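Local coordinates for protein probable TonB-dependent siderophore receptor PiuA (Acinetobacter baumannii, PDB 5FP1) that probably takes up iron across the outer membrane by binding ferric siderophores, and may bind ferric enterobactin with micromolar affinity, at residues P410-T415 and Q448-T453. Numbering follows the deposited sequence.
With C8E ((hydroxyethyloxy)tri(ethyloxy)octane), chain G; C8E ((hydroxyethyloxy)tri(ethyloxy)octane), chain D.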
loop_
_atom_site.group_PDB
_atom_site.type_symbol
_atom_site.label_atom_id
_atom_site.label_comp_id
_atom_site.label_asym_id
_atom_site.label_seq_id
_atom_site.Cartn_x
_atom_site.Cartn_y
_atom_site.Cartn_z
ATOM N N PRO A 410 21.750 -12.926 -12.446
ATOM C CA PRO A 410 20.608 -13.668 -11.894
ATOM C C PRO A 410 20.907 -14.134 -10.480
ATOM O O PRO A 410 22.052 -14.421 -10.174
ATOM C CB PRO A 410 20.459 -14.856 -12.859
ATOM C CG PRO A 410 21.873 -15.117 -13.318
ATOM C CD PRO A 410 22.566 -13.762 -13.352
ATOM N N ASP A 411 19.896 -14.178 -9.605
ATOM C CA ASP A 411 20.100 -14.569 -8.206
ATOM C C ASP A 411 19.282 -15.797 -7.805
ATOM O O ASP A 411 19.833 -16.759 -7.234
ATOM C CB ASP A 411 19.795 -13.425 -7.237
ATOM C CG ASP A 411 20.740 -12.249 -7.416
ATOM O OD1 ASP A 411 21.976 -12.466 -7.462
ATOM O OD2 ASP A 411 20.252 -11.107 -7.509
ATOM N N PHE A 412 17.991 -15.787 -8.094
ATOM C CA PHE A 412 17.122 -16.911 -7.719
ATOM C C PHE A 412 15.815 -16.877 -8.455
ATOM O O PHE A 412 15.486 -15.891 -9.120
ATOM C CB PHE A 412 16.835 -16.951 -6.205
ATOM C CG PHE A 412 16.172 -15.703 -5.654
ATOM C CD1 PHE A 412 14.822 -15.497 -5.788
ATOM C CD2 PHE A 412 16.925 -14.755 -4.965
ATOM C CE1 PHE A 412 14.210 -14.341 -5.277
ATOM C CE2 PHE A 412 16.331 -13.616 -4.438
ATOM C CZ PHE A 412 14.974 -13.405 -4.588
ATOM N N ASP A 413 15.052 -17.957 -8.323
ATOM C CA ASP A 413 13.643 -17.920 -8.712
ATOM C C ASP A 413 12.796 -18.392 -7.555
ATOM O O ASP A 413 13.302 -19.011 -6.633
ATOM C CB ASP A 413 13.319 -18.703 -9.988
ATOM C CG ASP A 413 13.546 -20.221 -9.849
ATOM O OD1 ASP A 413 13.320 -20.800 -8.779
ATOM O OD2 ASP A 413 13.918 -20.819 -10.855
ATOM N N ALA A 414 11.502 -18.107 -7.627
ATOM C CA ALA A 414 10.583 -18.410 -6.525
ATOM C C ALA A 414 9.219 -18.785 -7.041
ATOM O O ALA A 414 8.707 -18.149 -7.927
ATOM C CB ALA A 414 10.452 -17.217 -5.592
ATOM N N THR A 415 8.612 -19.782 -6.413
ATOM C CA THR A 415 7.284 -20.243 -6.765
ATOM C C THR A 415 6.431 -20.356 -5.519
ATOM O O THR A 415 6.821 -21.002 -4.542
ATOM C CB THR A 415 7.367 -21.607 -7.459
ATOM O OG1 THR A 415 8.166 -21.462 -8.634
ATOM C CG2 THR A 415 5.980 -22.113 -7.863
ATOM N N GLN A 448 12.077 -21.567 -3.247
ATOM C CA GLN A 448 12.999 -20.650 -3.848
ATOM C C GLN A 448 14.295 -21.355 -4.166
ATOM O O GLN A 448 14.883 -21.961 -3.292
ATOM C CB GLN A 448 13.247 -19.461 -2.920
ATOM C CG GLN A 448 12.281 -18.359 -3.214
ATOM C CD GLN A 448 12.513 -17.061 -2.468
ATOM O OE1 GLN A 448 11.565 -16.516 -1.970
ATOM N NE2 GLN A 448 13.723 -16.553 -2.452
ATOM N N ASN A 449 14.709 -21.276 -5.428
ATOM C CA ASN A 449 15.962 -21.875 -5.907
ATOM C C ASN A 449 17.060 -20.814 -6.035
ATOM O O ASN A 449 16.974 -19.927 -6.893
ATOM C CB ASN A 449 15.716 -22.543 -7.262
ATOM C CG ASN A 449 14.659 -23.637 -7.182
ATOM O OD1 ASN A 449 14.795 -24.582 -6.409
ATOM N ND2 ASN A 449 13.590 -23.491 -7.945
ATOM N N PHE A 450 18.075 -20.889 -5.175
ATOM C CA PHE A 450 19.133 -19.902 -5.146
ATOM C C PHE A 450 20.347 -20.380 -5.934
ATOM O O PHE A 450 20.846 -21.490 -5.689
ATOM C CB PHE A 450 19.584 -19.652 -3.723
ATOM C CG PHE A 450 18.523 -19.059 -2.843
ATOM C CD1 PHE A 450 18.328 -17.679 -2.805
ATOM C CD2 PHE A 450 17.704 -19.866 -2.081
ATOM C CE1 PHE A 450 17.340 -17.121 -1.993
ATOM C CE2 PHE A 450 16.711 -19.327 -1.275
ATOM C CZ PHE A 450 16.531 -17.947 -1.223
ATOM N N LEU A 451 20.830 -19.549 -6.848
ATOM C CA LEU A 451 22.100 -19.822 -7.538
ATOM C C LEU A 451 23.250 -19.705 -6.570
ATOM O O LEU A 451 23.147 -19.017 -5.539
ATOM C CB LEU A 451 22.307 -18.854 -8.703
ATOM C CG LEU A 451 21.257 -18.914 -9.817
ATOM C CD1 LEU A 451 21.487 -17.776 -10.803
ATOM C CD2 LEU A 451 21.237 -20.261 -10.553
ATOM N N ALA A 452 24.346 -20.410 -6.873
ATOM C CA ALA A 452 25.576 -20.292 -6.103
ATOM C C ALA A 452 26.054 -18.860 -6.085
ATOM O O ALA A 452 25.898 -18.128 -7.055
ATOM C CB ALA A 452 26.695 -21.184 -6.676
ATOM N N THR A 453 26.643 -18.480 -4.964
ATOM C CA THR A 453 27.295 -17.190 -4.795
ATOM C C THR A 453 28.755 -17.435 -4.483
ATOM O O THR A 453 29.194 -18.579 -4.408
ATOM C CB THR A 453 26.669 -16.401 -3.634
ATOM O OG1 THR A 453 26.946 -17.062 -2.378
ATOM C CG2 THR A 453 25.153 -16.286 -3.812
HETATM C C1 C8E G . 16.891 -15.699 -12.251
HETATM C C2 C8E G . 16.663 -17.196 -12.440
HETATM C C3 C8E G . 17.506 -18.003 -11.466
HETATM C C4 C8E G . 17.374 -19.509 -11.645
HETATM C C5 C8E G . 17.404 -20.248 -10.307
HETATM C C6 C8E G . 17.975 -21.667 -10.453
HETATM C C7 C8E G . 16.965 -22.696 -10.952
HETATM C C8 C8E G . 17.563 -24.102 -10.859
HETATM O O9 C8E G . 16.646 -25.003 -10.238
HETATM C C1 C8E D . 14.077 -11.163 -14.589
HETATM C C2 C8E D . 15.263 -11.394 -13.676
HETATM C C3 C8E D . 16.484 -11.699 -14.535
HETATM C C4 C8E D . 17.687 -10.888 -14.101
HETATM C C5 C8E D . 18.998 -11.570 -14.459
HETATM C C6 C8E D . 19.130 -11.869 -15.942
HETATM C C7 C8E D . 20.485 -12.507 -16.197
HETATM C C8 C8E D . 21.165 -11.945 -17.435
HETATM O O9 C8E D . 22.430 -12.596 -17.573
HETATM O O HOH W 1 21.882 -16.623 -5.443
#
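Strands 410-415 and 448-450 run antiparallel, their axes 4.6 Å apart, with Asp-413 and Asn-449 as the hydrogen-bonded pair, N to O in both directions. Two residues further along, Leu-451 N donates to Asp-411 O (3.0 Å), and a water bonds both that oxygen and Leu-451 O where strand 448-450 gives way to a loop. Asp-411 and Phe-412 form a classic bulge opposite Lys-362 of strand 346-368.

Phe-412, Ala-414, Gln-448 and Phe-450 lie on one face of the sheet. With its CG between the backbone N and the carbonyl carbon, Phe-412 stands alongside Phe-450, ring centroids 5.4 Å apart and planes oblique at 59°. The extended Gln-448 side chain passes Ala-414 CB and brings NE2 over one face of the Phe-412 ring, 3.6 Å from CE1, its amide plane 20° from the ring plane.

On the other face, Asn-449 ND2 reaches the syn lone pair of Asp-413 OD1 at 2.8 Å, carboxylate and amide planes 81° apart. Leu-451 CD1 meets Pro-410 CG at 3.7 Å, while its CD2 lies 3.6 Å from C6 of a detergent chain.

In this barrel hairpin the Asn-449 amide is held at both ends, ND2 by Asp-413 and OD1 by Thr-460, which fixes its rotation and links three strands; the detergent's alkyl tail runs over this polar pair as well as Leu-451 and Pro-410.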